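Local coordinates for protein class I phosphodiesterase PDEB1 (Leishmania major, PDB 2R8Q) that belongs to the class I cyclic nucleotide phosphodiesterase family, its catalytic domain being an all-helical fold that holds a zinc and a magnesium ion, at residues Leu67-Cys78 / Glu127-Leu138. Residues are numbered along the deposited sequence; the frame is centred on the assembly and turned at random.
Sequences LWNSGLPEKFGC and ELECYVLLVTAL
With chi1 of Y131 at 177°, CG opposite the backbone N, the phenol ring extends from helix 127-139 to the short helix 72-75; in F76, chi1 -66° instead sets CG anti to the carbonyl carbon, beside the backbone N, and turns the ring onto the first turn of the longer helix. The two rings lie nearly parallel, planes at 18°, but with centroids 5.5 Å apart they barely overlap. L128 CD1 makes the CH-pi contact with F76, over the ring face and 4.1 Å from its centroid; K75 CG lies over the opposite face. The bent K75 chain then brings NZ to 2.6 Å from E127 OE2, a salt bridge between two exposed residues in which NZ approaches OE2 from above the carboxylate plane. L72 is the knob in a hole formed by E127, C130, Y131 and L134: its CB lies 3.8 Å from Y131 CD1 and its CD1 3.9 Å from L134 CD1. Farther along, L67 CD2 packs 3.8 Å from L134 CB. A Schellman motif with G77 as C-prime residue ends helix 72-75, and C78 CB sits 3.3 Å from Y131 OH, whose hydrogen bond goes to V191 O. This buried packing joins the end of helix 55-68 and helix 72-75 to helix 127-139, with helix 80-92 touching P73 and V135, and Y117 of helix 102-118 meeting L72 and C130.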
loop_
_atom_site.group_PDB
_atom_site.type_symbol
_atom_site.label_atom_id
_atom_site.label_comp_id
_atom_site.label_asym_id
_atom_site.label_seq_id
_atom_site.Cartn_x
_atom_site.Cartn_y
_atom_site.Cartn_z
ATOM N N LEU A 67 -12.874 14.825 -20.822
ATOM C CA LEU A 67 -13.720 13.864 -20.127
ATOM C C LEU A 67 -15.158 14.325 -19.924
ATOM O O LEU A 67 -16.088 13.562 -20.177
ATOM C CB LEU A 67 -13.093 13.478 -18.786
ATOM C CG LEU A 67 -11.746 12.751 -18.897
ATOM C CD1 LEU A 67 -11.326 12.272 -17.521
ATOM C CD2 LEU A 67 -11.859 11.571 -19.855
ATOM N N TRP A 68 -15.362 15.561 -19.481
ATOM C CA TRP A 68 -16.734 16.011 -19.280
ATOM C C TRP A 68 -17.515 16.072 -20.585
ATOM O O TRP A 68 -18.661 15.620 -20.655
ATOM C CB TRP A 68 -16.788 17.384 -18.609
ATOM C CG TRP A 68 -18.205 17.798 -18.369
ATOM C CD1 TRP A 68 -18.936 18.701 -19.091
ATOM C CD2 TRP A 68 -19.105 17.225 -17.415
ATOM N NE1 TRP A 68 -20.239 18.716 -18.649
ATOM C CE2 TRP A 68 -20.370 17.819 -17.621
ATOM C CE3 TRP A 68 -18.967 16.260 -16.407
ATOM C CZ2 TRP A 68 -21.492 17.479 -16.857
ATOM C CZ3 TRP A 68 -20.081 15.922 -15.646
ATOM C CH2 TRP A 68 -21.328 16.531 -15.879
ATOM N N ASN A 69 -16.897 16.630 -21.618
ATOM C CA ASN A 69 -17.560 16.757 -22.909
ATOM C C ASN A 69 -17.792 15.429 -23.621
ATOM O O ASN A 69 -18.493 15.378 -24.633
ATOM C CB ASN A 69 -16.771 17.712 -23.807
ATOM C CG ASN A 69 -16.898 19.159 -23.366
ATOM O OD1 ASN A 69 -16.078 20.006 -23.725
ATOM N ND2 ASN A 69 -17.939 19.453 -22.591
ATOM N N SER A 70 -17.210 14.356 -23.093
ATOM C CA SER A 70 -17.383 13.037 -23.693
ATOM C C SER A 70 -18.775 12.522 -23.359
ATOM O O SER A 70 -19.307 11.649 -24.044
ATOM C CB SER A 70 -16.351 12.048 -23.146
ATOM O OG SER A 70 -16.664 11.674 -21.816
ATOM N N GLY A 71 -19.352 13.065 -22.291
ATOM C CA GLY A 71 -20.673 12.645 -21.865
ATOM C C GLY A 71 -20.655 11.455 -20.921
ATOM O O GLY A 71 -21.673 11.130 -20.311
ATOM N N LEU A 72 -19.501 10.807 -20.784
ATOM C CA LEU A 72 -19.396 9.639 -19.913
ATOM C C LEU A 72 -19.594 9.939 -18.425
ATOM O O LEU A 72 -20.306 9.213 -17.733
ATOM C CB LEU A 72 -18.054 8.932 -20.143
ATOM C CG LEU A 72 -17.883 8.315 -21.536
ATOM C CD1 LEU A 72 -16.451 7.823 -21.712
ATOM C CD2 LEU A 72 -18.876 7.160 -21.719
ATOM N N PRO A 73 -18.965 11.003 -17.908
ATOM C CA PRO A 73 -19.150 11.303 -16.485
ATOM C C PRO A 73 -20.623 11.502 -16.123
ATOM O O PRO A 73 -21.109 10.953 -15.135
ATOM C CB PRO A 73 -18.333 12.576 -16.293
ATOM C CG PRO A 73 -17.211 12.391 -17.267
ATOM C CD PRO A 73 -17.926 11.868 -18.496
ATOM N N GLU A 74 -21.337 12.274 -16.935
ATOM C CA GLU A 74 -22.748 12.533 -16.674
ATOM C C GLU A 74 -23.571 11.260 -16.803
ATOM O O GLU A 74 -24.472 11.013 -16.003
ATOM C CB GLU A 74 -23.291 13.588 -17.640
ATOM C CG GLU A 74 -24.707 14.040 -17.306
ATOM C CD GLU A 74 -25.268 15.021 -18.315
ATOM O OE1 GLU A 74 -24.621 16.061 -18.561
ATOM O OE2 GLU A 74 -26.360 14.755 -18.859
ATOM N N LYS A 75 -23.260 10.454 -17.814
ATOM C CA LYS A 75 -23.979 9.207 -18.044
ATOM C C LYS A 75 -23.915 8.305 -16.817
ATOM O O LYS A 75 -24.880 7.611 -16.487
ATOM C CB LYS A 75 -23.387 8.479 -19.253
ATOM C CG LYS A 75 -24.111 7.199 -19.631
ATOM C CD LYS A 75 -23.666 6.703 -21.000
ATOM C CE LYS A 75 -23.985 7.730 -22.082
ATOM N NZ LYS A 75 -23.537 7.300 -23.434
ATOM N N PHE A 76 -22.780 8.329 -16.128
ATOM C CA PHE A 76 -22.609 7.489 -14.957
ATOM C C PHE A 76 -22.771 8.201 -13.617
ATOM O O PHE A 76 -22.284 7.742 -12.584
ATOM C CB PHE A 76 -21.274 6.755 -15.068
ATOM C CG PHE A 76 -21.240 5.781 -16.215
ATOM C CD1 PHE A 76 -22.049 4.648 -16.192
ATOM C CD2 PHE A 76 -20.476 6.033 -17.349
ATOM C CE1 PHE A 76 -22.105 3.784 -17.281
ATOM C CE2 PHE A 76 -20.524 5.171 -18.449
ATOM C CZ PHE A 76 -21.343 4.046 -18.413
ATOM N N GLY A 77 -23.482 9.325 -13.647
ATOM C CA GLY A 77 -23.762 10.065 -12.430
ATOM C C GLY A 77 -22.628 10.780 -11.729
ATOM O O GLY A 77 -22.718 11.053 -10.532
ATOM N N CYS A 78 -21.558 11.082 -12.455
ATOM C CA CYS A 78 -20.442 11.801 -11.860
ATOM C C CYS A 78 -20.720 13.282 -12.060
ATOM O O CYS A 78 -20.941 13.729 -13.183
ATOM C CB CYS A 78 -19.122 11.424 -12.538
ATOM S SG CYS A 78 -17.674 12.318 -11.899
ATOM N N GLU A 127 -19.748 1.187 -22.436
ATOM C CA GLU A 127 -19.503 2.593 -22.135
ATOM C C GLU A 127 -18.884 2.736 -20.747
ATOM O O GLU A 127 -18.033 3.595 -20.526
ATOM C CB GLU A 127 -20.803 3.398 -22.222
ATOM C CG GLU A 127 -21.401 3.431 -23.616
ATOM C CD GLU A 127 -22.587 4.368 -23.726
ATOM O OE1 GLU A 127 -23.495 4.282 -22.874
ATOM O OE2 GLU A 127 -22.613 5.188 -24.670
ATOM N N LEU A 128 -19.303 1.887 -19.815
ATOM C CA LEU A 128 -18.752 1.933 -18.466
ATOM C C LEU A 128 -17.255 1.635 -18.498
ATOM O O LEU A 128 -16.470 2.288 -17.810
ATOM C CB LEU A 128 -19.458 0.918 -17.557
ATOM C CG LEU A 128 -18.888 0.804 -16.137
ATOM C CD1 LEU A 128 -18.944 2.156 -15.444
ATOM C CD2 LEU A 128 -19.673 -0.231 -15.344
ATOM N N GLU A 129 -16.861 0.651 -19.302
ATOM C CA GLU A 129 -15.452 0.283 -19.406
ATOM C C GLU A 129 -14.633 1.397 -20.050
ATOM O O GLU A 129 -13.479 1.619 -19.681
ATOM C CB GLU A 129 -15.323 -1.039 -20.169
ATOM C CG GLU A 129 -15.960 -2.177 -19.381
ATOM C CD GLU A 129 -16.117 -3.468 -20.154
ATOM O OE1 GLU A 129 -16.239 -3.433 -21.398
ATOM O OE2 GLU A 129 -16.153 -4.530 -19.496
ATOM N N CYS A 130 -15.229 2.114 -20.998
ATOM C CA CYS A 130 -14.526 3.225 -21.636
ATOM C C CYS A 130 -14.278 4.312 -20.592
ATOM O O CYS A 130 -13.190 4.889 -20.525
ATOM C CB CYS A 130 -15.350 3.798 -22.789
ATOM S SG CYS A 130 -15.406 2.733 -24.244
ATOM N N TYR A 131 -15.297 4.581 -19.780
ATOM C CA TYR A 131 -15.219 5.588 -18.727
ATOM C C TYR A 131 -14.139 5.217 -17.717
ATOM O O TYR A 131 -13.266 6.025 -17.399
ATOM C CB TYR A 131 -16.581 5.710 -18.032
ATOM C CG TYR A 131 -16.625 6.676 -16.870
ATOM C CD1 TYR A 131 -16.179 7.992 -17.012
ATOM C CD2 TYR A 131 -17.123 6.280 -15.632
ATOM C CE1 TYR A 131 -16.228 8.886 -15.946
ATOM C CE2 TYR A 131 -17.177 7.168 -14.559
ATOM C CZ TYR A 131 -16.726 8.468 -14.725
ATOM O OH TYR A 131 -16.755 9.341 -13.664
ATOM N N VAL A 132 -14.193 3.985 -17.221
ATOM C CA VAL A 132 -13.207 3.524 -16.254
ATOM C C VAL A 132 -11.790 3.566 -16.828
ATOM O O VAL A 132 -10.846 3.936 -16.136
ATOM C CB VAL A 132 -13.539 2.095 -15.774
ATOM C CG1 VAL A 132 -12.428 1.573 -14.864
ATOM C CG2 VAL A 132 -14.876 2.103 -15.035
ATOM N N LEU A 133 -11.637 3.203 -18.098
ATOM C CA LEU A 133 -10.316 3.222 -18.716
ATOM C C LEU A 133 -9.728 4.634 -18.723
ATOM O O LEU A 133 -8.555 4.836 -18.392
ATOM C CB LEU A 133 -10.399 2.681 -20.146
ATOM C CG LEU A 133 -9.094 2.632 -20.945
ATOM C CD1 LEU A 133 -8.063 1.767 -20.216
ATOM C CD2 LEU A 133 -9.374 2.061 -22.329
ATOM N N LEU A 134 -10.549 5.619 -19.079
ATOM C CA LEU A 134 -10.088 7.002 -19.128
ATOM C C LEU A 134 -9.737 7.539 -17.743
ATOM O O LEU A 134 -8.748 8.260 -17.585
ATOM C CB LEU A 134 -11.146 7.882 -19.804
ATOM C CG LEU A 134 -11.328 7.552 -21.289
ATOM C CD1 LEU A 134 -12.548 8.277 -21.841
ATOM C CD2 LEU A 134 -10.077 7.954 -22.062
ATOM N N VAL A 135 -10.542 7.184 -16.744
ATOM C CA VAL A 135 -10.298 7.611 -15.374
ATOM C C VAL A 135 -9.008 6.964 -14.875
ATOM O O VAL A 135 -8.182 7.613 -14.234
ATOM C CB VAL A 135 -11.470 7.190 -14.453
ATOM C CG1 VAL A 135 -11.072 7.328 -12.985
ATOM C CG2 VAL A 135 -12.691 8.047 -14.758
ATOM N N THR A 136 -8.838 5.681 -15.184
ATOM C CA THR A 136 -7.657 4.938 -14.761
ATOM C C THR A 136 -6.367 5.572 -15.273
ATOM O O THR A 136 -5.349 5.576 -14.581
ATOM C CB THR A 136 -7.735 3.474 -15.239
ATOM O OG1 THR A 136 -8.883 2.852 -14.651
ATOM C CG2 THR A 136 -6.492 2.699 -14.821
ATOM N N ALA A 137 -6.403 6.115 -16.484
ATOM C CA ALA A 137 -5.214 6.750 -17.032
ATOM C C ALA A 137 -4.652 7.809 -16.076
ATOM O O ALA A 137 -3.442 7.935 -15.924
ATOM C CB ALA A 137 -5.536 7.382 -18.388
ATOM N N LEU A 138 -5.532 8.556 -15.415
ATOM C CA LEU A 138 -5.094 9.615 -14.513
ATOM C C LEU A 138 -4.467 9.150 -13.200
ATOM O O LEU A 138 -3.717 9.899 -12.576
ATOM C CB LEU A 138 -6.264 10.565 -14.217
ATOM C CG LEU A 138 -6.839 11.283 -15.442
ATOM C CD1 LEU A 138 -8.078 12.077 -15.045
ATOM C CD2 LEU A 138 -5.779 12.202 -16.042
#